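Local coordinates for outer membrane associated protein (PDB 6U83), which probably anchors the outer membrane to peptidoglycan through this C-terminal OmpA-like domain, which holds D-alanine here, and as a whole may act as a porin, at residues A100-T105 and F143-T148; E118-A123 and R158-E163. All coordinates share one frame; numbering follows the deposited sequence.

Contact 1 (A100-T105 and F143-T148); sequences ASQGQT and FGYNDT. With DAL (D-alanine), chain D.
A100 and Y145 bring the two loops together, their CA atoms 4.6 Å apart, and one backbone hydrogen bond joins them: A100 N to G144 O, 3.0 Å. Beside it Y145 CA lies 3.4 Å from A100 O, a CA-H...O contact. The side-chain part is a stack of Q102 on the Y145 ring. Q102 CG sits 3.7 Å from the ring centroid and only 4° off the normal, a CH-pi contact, while the amide runs on over the same ring. Torsions on both sides explain this: Q102 CG is anti to its own N (chi1 180°), the extended chain carries the amide out over the ring, and the rotation about CG-CD brings its plane to within 6° of the ring's; Y145 CG lies between its backbone N and carbonyl carbon, which presents one ring face to Q102. On the ligand side, S101 N donates to DAL OXT at 3.0 Å, and S101 O accepts from the ammonium of D-alanine, so the backbone of one residue reads both ends of the amino acid. Such recognition fits an OmpA-like peptidoglycan-binding pocket, in which D-alanine may stand for part of the stem peptide. The loops follow the parallel, paired strands 94-98 and 138-142; helix 110-130 lies alongside, A100 and Y145 both touching N113 and G144 N bonding to S117 OG.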
loop_
_atom_site.group_PDB
_atom_site.type_symbol
_atom_site.label_atom_id
_atom_site.label_comp_id
_atom_site.label_asym_id
_atom_site.label_seq_id
_atom_site.Cartn_x
_atom_site.Cartn_y
_atom_site.Cartn_z
ATOM N N ALA A 100 5.282 -2.967 11.286
ATOM C CA ALA A 100 5.789 -2.114 12.347
ATOM C C ALA A 100 7.315 -2.125 12.312
ATOM O O ALA A 100 7.943 -2.975 11.675
ATOM C CB ALA A 100 5.243 -2.557 13.725
ATOM N N SER A 101 7.910 -1.145 12.975
ATOM C CA SER A 101 9.343 -1.198 13.203
ATOM C C SER A 101 9.607 -1.911 14.524
ATOM O O SER A 101 8.760 -1.947 15.416
ATOM C CB SER A 101 9.938 0.210 13.230
ATOM O OG SER A 101 9.385 0.979 14.292
ATOM N N GLN A 102 10.785 -2.499 14.646
ATOM C CA GLN A 102 11.189 -3.088 15.921
ATOM C C GLN A 102 12.008 -2.042 16.655
ATOM O O GLN A 102 13.177 -1.820 16.333
ATOM C CB GLN A 102 11.985 -4.373 15.745
ATOM C CG GLN A 102 12.389 -4.936 17.096
ATOM C CD GLN A 102 13.223 -6.189 16.999
ATOM O OE1 GLN A 102 13.692 -6.550 15.924
ATOM N NE2 GLN A 102 13.419 -6.862 18.129
ATOM N N GLY A 103 11.395 -1.395 17.646
ATOM C CA GLY A 103 12.072 -0.307 18.329
ATOM C C GLY A 103 13.058 -0.752 19.383
ATOM O O GLY A 103 13.970 0.003 19.730
ATOM N N GLN A 104 12.898 -1.958 19.918
ATOM C CA GLN A 104 13.710 -2.405 21.038
ATOM C C GLN A 104 14.250 -3.798 20.763
ATOM O O GLN A 104 13.612 -4.617 20.091
ATOM C CB GLN A 104 12.915 -2.355 22.370
ATOM C CG GLN A 104 12.480 -0.925 22.722
ATOM C CD GLN A 104 12.031 -0.750 24.155
ATOM O OE1 GLN A 104 11.562 0.328 24.544
ATOM N NE2 GLN A 104 12.181 -1.802 24.955
ATOM N N THR A 105 15.432 -4.057 21.318
ATOM C CA THR A 105 16.281 -5.160 20.901
ATOM C C THR A 105 15.735 -6.541 21.244
ATOM O O THR A 105 16.271 -7.529 20.729
ATOM C CB THR A 105 17.667 -4.984 21.517
ATOM O OG1 THR A 105 18.399 -6.203 21.384
ATOM C CG2 THR A 105 17.560 -4.611 22.999
ATOM N N PHE A 143 1.578 -7.917 10.388
ATOM C CA PHE A 143 2.794 -8.713 10.445
ATOM C C PHE A 143 3.720 -8.296 11.574
ATOM O O PHE A 143 4.771 -8.925 11.758
ATOM C CB PHE A 143 3.554 -8.632 9.111
ATOM C CG PHE A 143 2.853 -9.330 7.971
ATOM C CD1 PHE A 143 3.091 -10.665 7.714
ATOM C CD2 PHE A 143 1.954 -8.651 7.163
ATOM C CE1 PHE A 143 2.441 -11.316 6.682
ATOM C CE2 PHE A 143 1.310 -9.285 6.126
ATOM C CZ PHE A 143 1.550 -10.621 5.885
ATOM N N GLY A 144 3.367 -7.262 12.330
ATOM C CA GLY A 144 4.285 -6.801 13.342
ATOM C C GLY A 144 5.581 -6.333 12.713
ATOM O O GLY A 144 5.642 -5.928 11.538
ATOM N N TYR A 145 6.654 -6.433 13.495
ATOM C CA TYR A 145 7.971 -6.097 12.982
ATOM C C TYR A 145 8.666 -7.280 12.319
ATOM O O TYR A 145 9.895 -7.403 12.400
ATOM C CB TYR A 145 8.830 -5.476 14.087
ATOM C CG TYR A 145 9.037 -6.248 15.383
ATOM C CD1 TYR A 145 9.726 -7.455 15.404
ATOM C CD2 TYR A 145 8.618 -5.716 16.607
ATOM C CE1 TYR A 145 9.953 -8.125 16.595
ATOM C CE2 TYR A 145 8.842 -6.387 17.807
ATOM C CZ TYR A 145 9.515 -7.583 17.789
ATOM O OH TYR A 145 9.757 -8.256 18.958
ATOM N N ASN A 146 7.915 -8.159 11.662
ATOM C CA ASN A 146 8.513 -9.118 10.750
ATOM C C ASN A 146 8.453 -8.549 9.334
ATOM O O ASN A 146 7.783 -7.548 9.074
ATOM C CB ASN A 146 7.800 -10.467 10.821
ATOM C CG ASN A 146 7.815 -11.074 12.223
ATOM O OD1 ASN A 146 8.869 -11.458 12.742
ATOM N ND2 ASN A 146 6.637 -11.178 12.834
ATOM N N ASP A 147 9.162 -9.193 8.410
ATOM C CA ASP A 147 9.240 -8.700 7.032
ATOM C C ASP A 147 9.633 -7.223 6.992
ATOM O O ASP A 147 9.076 -6.439 6.221
ATOM C CB ASP A 147 7.915 -8.898 6.285
ATOM C CG ASP A 147 7.540 -10.362 6.091
ATOM O OD1 ASP A 147 8.328 -11.251 6.486
ATOM O OD2 ASP A 147 6.439 -10.614 5.547
ATOM N N THR A 148 10.562 -6.817 7.859
ATOM C CA THR A 148 11.034 -5.446 7.756
ATOM C C THR A 148 11.756 -5.261 6.431
ATOM O O THR A 148 12.239 -6.216 5.820
ATOM C CB THR A 148 11.961 -5.066 8.917
ATOM O OG1 THR A 148 13.168 -5.837 8.858
ATOM C CG2 THR A 148 11.268 -5.272 10.246
HETATM N N DAL D . 7.502 -0.120 16.571
HETATM C CA DAL D . 6.933 1.217 16.495
HETATM C CB DAL D . 6.179 1.555 17.791
HETATM C C DAL D . 6.026 1.402 15.280
HETATM O O DAL D . 5.372 2.444 15.184
HETATM O OXT DAL D . 5.922 0.542 14.386
#

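Contact 2 (E118-A123 and R158-E163); sequences EKRAQA and RNQRVE. With DAL (D-alanine), chain D.
R120 reaches from helix 110-130 to the start of strand 161-172, where Q160 packs on its guanidinium and V162 on its root, within the alpha/beta fold of the OmpA-like domain. The short axes of helix 118-123 and strand 161-163 pass 8.2 Å apart at 58°. With CG anti to the carbonyl carbon (chi1 -73°) and the chain extended as far as NE, R120 sends its guanidinium off the helix to the carboxylate of D-alanine. NH1 donates to DAL OXT at 2.8 Å and NH2 to DAL O at 2.5 Å, a short separation whose exact length is doubtful; this two-pronged grip has OXT in the guanidinium plane. NE also bonds to K68 O, and NH1 a second time to Y99 O, which limits rotation of the group. Q160 CB lies over one guanidinium face, 3.6 Å from R120 NH1. Q160 CG, anti to its carbonyl carbon, lies 3.2 Å from DAL OXT, and the chain extends from there to the amide, which is held by F64 O and by a residue of contact 1. Two residues on, V162 points toward the helix. Between them, the CB of R161 points away from the helix, and its NE is bound to E163 OE2 in a salt bridge. V162 meets the helix through one methyl: CG2 lies 3.6 Å from both R120 C and A121 N.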
loop_
_atom_site.group_PDB
_atom_site.type_symbol
_atom_site.label_atom_id
_atom_site.label_comp_id
_atom_site.label_asym_id
_atom_site.label_seq_id
_atom_site.Cartn_x
_atom_site.Cartn_y
_atom_site.Cartn_z
ATOM N N GLU A 118 -1.806 -4.514 12.784
ATOM C CA GLU A 118 -3.196 -4.807 12.457
ATOM C C GLU A 118 -4.036 -3.541 12.449
ATOM O O GLU A 118 -4.896 -3.366 11.580
ATOM C CB GLU A 118 -3.779 -5.807 13.461
ATOM C CG GLU A 118 -3.166 -7.195 13.409
ATOM C CD GLU A 118 -3.710 -8.127 14.491
ATOM O OE1 GLU A 118 -4.943 -8.270 14.603
ATOM O OE2 GLU A 118 -2.907 -8.712 15.244
ATOM N N LYS A 119 -3.820 -2.665 13.433
ATOM C CA LYS A 119 -4.553 -1.408 13.502
ATOM C C LYS A 119 -4.231 -0.520 12.314
ATOM O O LYS A 119 -5.096 0.237 11.857
ATOM C CB LYS A 119 -4.214 -0.662 14.792
ATOM C CG LYS A 119 -4.724 -1.276 16.109
ATOM C CD LYS A 119 -4.248 -0.393 17.285
ATOM C CE LYS A 119 -4.867 -0.786 18.594
ATOM N NZ LYS A 119 -4.328 0.087 19.700
ATOM N N ARG A 120 -2.996 -0.593 11.802
ATOM C CA ARG A 120 -2.630 0.198 10.632
ATOM C C ARG A 120 -3.358 -0.313 9.392
ATOM O O ARG A 120 -3.981 0.465 8.656
ATOM C CB ARG A 120 -1.109 0.167 10.448
ATOM C CG ARG A 120 -0.336 1.022 11.504
ATOM C CD ARG A 120 1.206 0.908 11.380
ATOM N NE ARG A 120 1.834 1.914 12.232
ATOM C CZ ARG A 120 3.040 1.805 12.788
ATOM N NH1 ARG A 120 3.784 0.712 12.608
ATOM N NH2 ARG A 120 3.501 2.810 13.524
ATOM N N ALA A 121 -3.314 -1.629 9.159
ATOM C CA ALA A 121 -4.080 -2.215 8.060
ATOM C C ALA A 121 -5.564 -1.881 8.174
ATOM O O ALA A 121 -6.223 -1.585 7.169
ATOM C CB ALA A 121 -3.897 -3.729 8.043
ATOM N N GLN A 122 -6.109 -1.912 9.389
ATOM C CA GLN A 122 -7.529 -1.612 9.553
ATOM C C GLN A 122 -7.821 -0.154 9.232
ATOM O O GLN A 122 -8.870 0.167 8.656
ATOM C CB GLN A 122 -7.996 -1.938 10.969
ATOM C CG GLN A 122 -9.512 -1.883 11.096
ATOM C CD GLN A 122 -10.216 -2.785 10.075
ATOM O OE1 GLN A 122 -9.921 -3.981 9.969
ATOM N NE2 GLN A 122 -11.152 -2.208 9.322
ATOM N N ALA A 123 -6.914 0.743 9.624
ATOM C CA ALA A 123 -7.032 2.148 9.261
ATOM C C ALA A 123 -7.110 2.307 7.749
ATOM O O ALA A 123 -8.043 2.926 7.220
ATOM C CB ALA A 123 -5.841 2.936 9.821
ATOM N N ARG A 158 10.718 3.823 8.354
ATOM C CA ARG A 158 10.140 3.397 7.091
ATOM C C ARG A 158 9.498 2.012 7.179
ATOM O O ARG A 158 8.670 1.673 6.327
ATOM C CB ARG A 158 11.198 3.428 5.999
ATOM C CG ARG A 158 11.422 4.812 5.422
ATOM C CD ARG A 158 12.627 4.834 4.496
ATOM N NE ARG A 158 13.867 4.574 5.225
ATOM C CZ ARG A 158 15.081 4.726 4.701
ATOM N NH1 ARG A 158 16.160 4.470 5.428
ATOM N NH2 ARG A 158 15.218 5.133 3.446
ATOM N N ASN A 159 9.859 1.197 8.176
ATOM C CA ASN A 159 9.178 -0.079 8.356
ATOM C C ASN A 159 7.749 0.093 8.863
ATOM O O ASN A 159 6.928 -0.818 8.703
ATOM C CB ASN A 159 9.987 -0.955 9.305
ATOM C CG ASN A 159 11.257 -1.456 8.672
ATOM O OD1 ASN A 159 11.241 -1.920 7.537
ATOM N ND2 ASN A 159 12.366 -1.358 9.393
ATOM N N GLN A 160 7.446 1.244 9.460
ATOM C CA GLN A 160 6.133 1.573 10.010
ATOM C C GLN A 160 5.191 1.922 8.860
ATOM O O GLN A 160 5.109 3.087 8.449
ATOM C CB GLN A 160 6.275 2.735 10.989
ATOM C CG GLN A 160 7.198 2.444 12.180
ATOM C CD GLN A 160 7.731 3.723 12.842
ATOM O OE1 GLN A 160 8.528 3.655 13.776
ATOM N NE2 GLN A 160 7.293 4.889 12.354
ATOM N N ARG A 161 4.459 0.919 8.343
ATOM C CA ARG A 161 3.824 1.075 7.036
ATOM C C ARG A 161 2.727 0.040 6.789
ATOM O O ARG A 161 2.636 -0.992 7.459
ATOM C CB ARG A 161 4.851 0.953 5.915
ATOM C CG ARG A 161 5.117 -0.500 5.556
ATOM C CD ARG A 161 6.561 -0.713 5.209
ATOM N NE ARG A 161 6.849 -2.050 4.704
ATOM C CZ ARG A 161 7.313 -3.036 5.474
ATOM N NH1 ARG A 161 7.521 -2.819 6.771
ATOM N NH2 ARG A 161 7.559 -4.242 4.957
ATOM N N VAL A 162 1.915 0.336 5.771
ATOM C CA VAL A 162 0.950 -0.578 5.179
ATOM C C VAL A 162 1.291 -0.734 3.706
ATOM O O VAL A 162 1.617 0.245 3.030
ATOM C CB VAL A 162 -0.493 -0.058 5.348
ATOM C CG1 VAL A 162 -1.402 -0.683 4.324
ATOM C CG2 VAL A 162 -1.000 -0.388 6.711
ATOM N N GLU A 163 1.225 -1.963 3.206
ATOM C CA GLU A 163 1.525 -2.265 1.813
ATOM C C GLU A 163 0.376 -3.022 1.166
ATOM O O GLU A 163 -0.327 -3.799 1.822
ATOM C CB GLU A 163 2.778 -3.124 1.670
ATOM C CG GLU A 163 4.030 -2.547 2.261
ATOM C CD GLU A 163 5.219 -3.413 1.927
ATOM O OE1 GLU A 163 5.001 -4.541 1.411
ATOM O OE2 GLU A 163 6.361 -2.969 2.170
HETATM N N DAL D . 7.502 -0.120 16.571
HETATM C CA DAL D . 6.933 1.217 16.495
HETATM C CB DAL D . 6.179 1.555 17.791
HETATM C C DAL D . 6.026 1.402 15.280
HETATM O O DAL D . 5.372 2.444 15.184
HETATM O OXT DAL D . 5.922 0.542 14.386
#

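Followed from the N terminus, the chain leaves strand 94-98 into segment 100-105, passes through helix 110-130 with segment 118-123, then along strand 138-142, parallel to 94-98, to segment 143-148, and reaches segment 158-163 at the start of strand 161-172. Contact 1 closes a loop over 37 intervening residues, contact 2 one over 34; because their segments alternate, the closures cross rather than nest. Their centres are 11 Å apart, and they meet directly: S101 OG is 2.9 Å from Q160 OE1 and D147 O is 3.0 Å from R161 NH2, both probable hydrogen bonds. Together they tie the loops, the helix and the last strand around one D-alanine.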